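Local coordinates for septation protein imp2 (Schizosaccharomyces pombe, PDB 5C1F) that binds phospholipids through its F-BAR domain, links cytoskeletal proteins to the membrane, is required for normal septation and takes part in medial ring disassembly, at residues Val75-Met78 and Lys79-Asp83; Ala243-Arg246 and Ile247-Leu251. All coordinates share one frame; numbering follows the deposited sequence.

Contact 1: residues Val75-Met78 and Lys79-Asp83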
loop_
_atom_site.group_PDB
_atom_site.type_symbol
_atom_site.label_atom_id
_atom_site.label_comp_id
_atom_site.label_asym_id
_atom_site.label_seq_id
_atom_site.Cartn_x
_atom_site.Cartn_y
_atom_site.Cartn_z
ATOM N N VAL A 75 -0.805 -7.391 -20.909
ATOM C CA VAL A 75 -0.591 -6.068 -20.340
ATOM C C VAL A 75 -1.930 -5.480 -19.894
ATOM O O VAL A 75 -2.025 -4.824 -18.855
ATOM C CB VAL A 75 0.096 -5.123 -21.345
ATOM C CG1 VAL A 75 0.272 -3.744 -20.746
ATOM C CG2 VAL A 75 1.444 -5.695 -21.769
ATOM N N GLN A 76 -2.973 -5.738 -20.673
ATOM C CA GLN A 76 -4.298 -5.254 -20.318
ATOM C C GLN A 76 -4.832 -5.972 -19.082
ATOM O O GLN A 76 -5.382 -5.340 -18.179
ATOM C CB GLN A 76 -5.258 -5.417 -21.492
ATOM C CG GLN A 76 -4.970 -4.451 -22.619
ATOM C CD GLN A 76 -5.939 -4.586 -23.773
ATOM O OE1 GLN A 76 -6.707 -5.547 -23.850
ATOM N NE2 GLN A 76 -5.909 -3.619 -24.681
ATOM N N VAL A 77 -4.662 -7.288 -19.047
ATOM C CA VAL A 77 -5.052 -8.084 -17.890
ATOM C C VAL A 77 -4.278 -7.639 -16.652
ATOM O O VAL A 77 -4.844 -7.501 -15.567
ATOM C CB VAL A 77 -4.824 -9.588 -18.143
ATOM C CG1 VAL A 77 -4.878 -10.374 -16.843
ATOM C CG2 VAL A 77 -5.854 -10.117 -19.135
ATOM N N MET A 78 -2.986 -7.391 -16.830
ATOM C CA MET A 78 -2.139 -6.934 -15.735
ATOM C C MET A 78 -2.611 -5.585 -15.197
ATOM O O MET A 78 -2.657 -5.371 -13.984
ATOM C CB MET A 78 -0.684 -6.847 -16.197
ATOM C CG MET A 78 0.319 -6.583 -15.088
ATOM S SD MET A 78 0.659 -4.833 -14.876
ATOM C CE MET A 78 1.415 -4.452 -16.457
ATOM N N LYS A 79 -2.982 -4.686 -16.103
ATOM C CA LYS A 79 -3.445 -3.359 -15.713
ATOM C C LYS A 79 -4.811 -3.436 -15.044
ATOM O O LYS A 79 -5.087 -2.708 -14.095
ATOM C CB LYS A 79 -3.501 -2.433 -16.926
ATOM C CG LYS A 79 -3.340 -0.967 -16.580
ATOM C CD LYS A 79 -2.957 -0.146 -17.804
ATOM C CE LYS A 79 -4.006 -0.279 -18.894
ATOM N NZ LYS A 79 -5.306 0.266 -18.405
ATOM N N ALA A 80 -5.661 -4.323 -15.543
ATOM C CA ALA A 80 -6.965 -4.548 -14.936
ATOM C C ALA A 80 -6.831 -5.169 -13.549
ATOM O O ALA A 80 -7.633 -4.888 -12.659
ATOM C CB ALA A 80 -7.819 -5.436 -15.828
ATOM N N GLU A 81 -5.817 -6.008 -13.359
ATOM C CA GLU A 81 -5.652 -6.682 -12.078
ATOM C C GLU A 81 -4.956 -5.788 -11.059
ATOM O O GLU A 81 -5.179 -5.924 -9.855
ATOM C CB GLU A 81 -4.893 -8.004 -12.245
ATOM C CG GLU A 81 -5.701 -9.107 -12.937
ATOM C CD GLU A 81 -6.986 -9.483 -12.193
ATOM O OE1 GLU A 81 -7.156 -9.088 -11.019
ATOM O OE2 GLU A 81 -7.833 -10.185 -12.788
ATOM N N VAL A 82 -4.120 -4.870 -11.540
ATOM C CA VAL A 82 -3.551 -3.844 -10.674
ATOM C C VAL A 82 -4.682 -2.926 -10.204
ATOM O O VAL A 82 -4.689 -2.461 -9.059
ATOM C CB VAL A 82 -2.443 -3.040 -11.393
ATOM C CG1 VAL A 82 -2.143 -1.737 -10.665
ATOM C CG2 VAL A 82 -1.183 -3.883 -11.530
ATOM N N ASP A 83 -5.654 -2.697 -11.086
ATOM C CA ASP A 83 -6.840 -1.920 -10.744
ATOM C C ASP A 83 -7.674 -2.651 -9.695
ATOM O O ASP A 83 -8.190 -2.032 -8.763
ATOM C CB ASP A 83 -7.680 -1.641 -11.993
ATOM C CG ASP A 83 -8.699 -0.533 -11.781
ATOM O OD1 ASP A 83 -8.536 0.266 -10.834
ATOM O OD2 ASP A 83 -9.661 -0.456 -12.574
#
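Val-77 and Glu-81 are joined by the backbone bond from Glu-81 N to Val-77 O (2.8 Å), one of four successive i to i+4 bonds between residues 75-78 and 79-83 of helix 69-155, a long helix of the F-BAR dimer. Lys-79 N reaches Val-75 O at 2.9 Å, Ala-80 N bonds to Gln-76 O, and Val-82 N to Met-78 O; a second, weak bond runs from Glu-81 N to Met-78 O (3.3 Å). Outside the backbone, the carboxylate of Glu-81 is partnered by Arg-246 of helix 162-252 and by Asn-84.

Apolar packing follows the same four-residue spacing. Met-78 and Val-82 lie alongside each other, with SD of Met-78 3.9 Å from CG2 of Val-82. Met-78 CG stands anti to the backbone N (chi1 -171°), and bends at the next two torsions fold the thioether close to the helix. CG1 of Val-77 comes within 4.2 Å of CG of Glu-81, a looser touch. Met-78 packs on Tyr-41 of the second subunit and on Ile-247, Val-82 on Phe-229 of the second subunit and on Met-55. The chemistry thus lets apolar groups serve both subunits, while Glu-81 turns its charge to helix 162-252.

Contact 2: residues Ala243-Arg246 and Ile247-Leu251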
loop_
_atom_site.group_PDB
_atom_site.type_symbol
_atom_site.label_atom_id
_atom_site.label_comp_id
_atom_site.label_asym_id
_atom_site.label_seq_id
_atom_site.Cartn_x
_atom_site.Cartn_y
_atom_site.Cartn_z
ATOM N N ALA A 243 -5.243 -11.800 -7.365
ATOM C CA ALA A 243 -5.096 -10.983 -8.565
ATOM C C ALA A 243 -3.800 -11.321 -9.299
ATOM O O ALA A 243 -3.777 -11.401 -10.531
ATOM C CB ALA A 243 -5.137 -9.503 -8.209
ATOM N N CYS A 244 -2.728 -11.519 -8.537
ATOM C CA CYS A 244 -1.442 -11.904 -9.107
ATOM C C CYS A 244 -1.534 -13.253 -9.795
ATOM O O CYS A 244 -0.952 -13.454 -10.858
ATOM C CB CYS A 244 -0.363 -11.953 -8.028
ATOM S SG CYS A 244 0.095 -10.337 -7.399
ATOM N N GLU A 245 -2.269 -14.171 -9.176
ATOM C CA GLU A 245 -2.412 -15.516 -9.709
ATOM C C GLU A 245 -3.140 -15.475 -11.046
ATOM O O GLU A 245 -2.808 -16.221 -11.965
ATOM C CB GLU A 245 -3.155 -16.412 -8.720
ATOM C CG GLU A 245 -2.936 -17.897 -8.961
ATOM C CD GLU A 245 -1.514 -18.333 -8.659
ATOM O OE1 GLU A 245 -1.068 -18.157 -7.503
ATOM O OE2 GLU A 245 -0.840 -18.850 -9.575
ATOM N N ARG A 246 -4.124 -14.587 -11.159
ATOM C CA ARG A 246 -4.865 -14.449 -12.407
ATOM C C ARG A 246 -3.974 -13.881 -13.518
ATOM O O ARG A 246 -4.115 -14.258 -14.683
ATOM C CB ARG A 246 -6.110 -13.578 -12.204
ATOM C CG ARG A 246 -7.189 -14.257 -11.356
ATOM C CD ARG A 246 -8.526 -13.511 -11.376
ATOM N NE ARG A 246 -8.454 -12.194 -10.750
ATOM C CZ ARG A 246 -8.650 -11.964 -9.454
ATOM N NH1 ARG A 246 -8.927 -12.968 -8.633
ATOM N NH2 ARG A 246 -8.564 -10.728 -8.979
ATOM N N ILE A 247 -3.047 -12.995 -13.160
ATOM C CA ILE A 247 -2.088 -12.478 -14.133
ATOM C C ILE A 247 -1.212 -13.617 -14.650
ATOM O O ILE A 247 -1.017 -13.767 -15.856
ATOM C CB ILE A 247 -1.191 -11.370 -13.541
ATOM C CG1 ILE A 247 -2.036 -10.168 -13.115
ATOM C CG2 ILE A 247 -0.143 -10.940 -14.553
ATOM C CD1 ILE A 247 -1.267 -9.097 -12.363
ATOM N N ARG A 248 -0.711 -14.435 -13.728
ATOM C CA ARG A 248 0.131 -15.574 -14.085
ATOM C C ARG A 248 -0.604 -16.591 -14.950
ATOM O O ARG A 248 -0.020 -17.157 -15.866
ATOM C CB ARG A 248 0.668 -16.260 -12.827
ATOM C CG ARG A 248 1.660 -15.418 -12.058
ATOM C CD ARG A 248 2.414 -16.244 -11.033
ATOM N NE ARG A 248 1.646 -16.456 -9.813
ATOM C CZ ARG A 248 1.665 -15.629 -8.773
ATOM N NH1 ARG A 248 2.410 -14.530 -8.811
ATOM N NH2 ARG A 248 0.941 -15.897 -7.694
ATOM N N LYS A 249 -1.883 -16.822 -14.660
ATOM C CA LYS A 249 -2.674 -17.773 -15.440
ATOM C C LYS A 249 -2.832 -17.277 -16.868
ATOM O O LYS A 249 -2.782 -18.058 -17.813
ATOM C CB LYS A 249 -4.047 -18.006 -14.807
ATOM C CG LYS A 249 -3.990 -18.744 -13.487
ATOM C CD LYS A 249 -3.255 -20.067 -13.624
ATOM C CE LYS A 249 -3.109 -20.756 -12.277
ATOM N NZ LYS A 249 -2.364 -22.040 -12.392
ATOM N N ASN A 250 -3.010 -15.969 -17.015
ATOM C CA ASN A 250 -3.111 -15.360 -18.332
ATOM C C ASN A 250 -1.789 -15.439 -19.089
ATOM O O ASN A 250 -1.763 -15.698 -20.294
ATOM C CB ASN A 250 -3.558 -13.907 -18.207
ATOM C CG ASN A 250 -3.728 -13.235 -19.551
ATOM O OD1 ASN A 250 -2.846 -12.513 -20.011
ATOM N ND2 ASN A 250 -4.868 -13.473 -20.189
ATOM N N LEU A 251 -0.693 -15.221 -18.372
ATOM C CA LEU A 251 0.638 -15.298 -18.963
ATOM C C LEU A 251 0.967 -16.723 -19.405
ATOM O O LEU A 251 1.561 -16.928 -20.465
ATOM C CB LEU A 251 1.689 -14.788 -17.975
ATOM C CG LEU A 251 1.665 -13.280 -17.702
ATOM C CD1 LEU A 251 2.515 -12.918 -16.491
ATOM C CD2 LEU A 251 2.134 -12.505 -18.926
#
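Glu-245 and Arg-248, one turn apart on helix 162-252 of the F-BAR helical bundle, form the ionic part of the contact. NH2 of Arg-248 donates to OE1 of Glu-245 at 3.0 Å, and the N-H...O angle of 169° makes the bond nearly straight. OE1 lies at the guanidinium edge, in its plane, yet the donor meets OE1 from above the carboxylate plane; the two planes are 72° apart. A weak second bond joins NE of Arg-248 to OE2 of Glu-245 (3.5 Å). A chi1 of -160° sets Glu-245 CG beside its own carbonyl carbon, and a bend at chi2 brings the carboxylate to NH2, with NE at the longer distance. Cys-244 O lies over the centre of one guanidinium face of Arg-248, 3.9 Å above its plane, probably a favourable charge-dipole approach. NH1 and NH2 of Arg-248 also bond to Thr-230 and Ser-234 of the second subunit, respectively. A leucine in place of Arg-248 would probably leave Glu-245 without its ionic mate and those two hydroxyls without their guanidinium partner.

Backbone bonds continue the helix: Arg-248 N to Cys-244 O (3.0 Å), Lys-249 N to Glu-245 O (2.9 Å), and the corresponding bonds from Ile-247 and Asn-250.

As plain packing, CG1 of Ile-247 rests 3.4 Å from Ala-243 O.

Around the helix, Ala-243 and Asn-250 touch helix 69-155, where Asn-250 bonds to Ser-74; Cys-244 and Arg-248 pack on Ser-234 and Trp-227 of the second subunit, and Ile-247 and Leu-251, at the junction, touch both.

Contacts 1 and 2 are single-helix turns on neighbouring long helices of the F-BAR bundle, 69-155 and 162-252, with centres about 10 Å apart. Each mixes buried and exposed residues, and each has one side on the second subunit. They meet directly: OE2 of Glu-81 forms a salt bridge with NE of Arg-246 at 2.9 Å, beside packing of Glu-81 CB on Ile-247 CG1 (3.7 Å). Their chemistry differs toward the dimer partner. Residues 75-83 offer it mainly apolar groups, Val-75, Met-78 and Val-82, with Lys-79 packed on Phe-40 of the second subunit, whereas residues 243-251 add a buried arginine, tied to a glutamate of its own helix and to hydroxyls of the other chain.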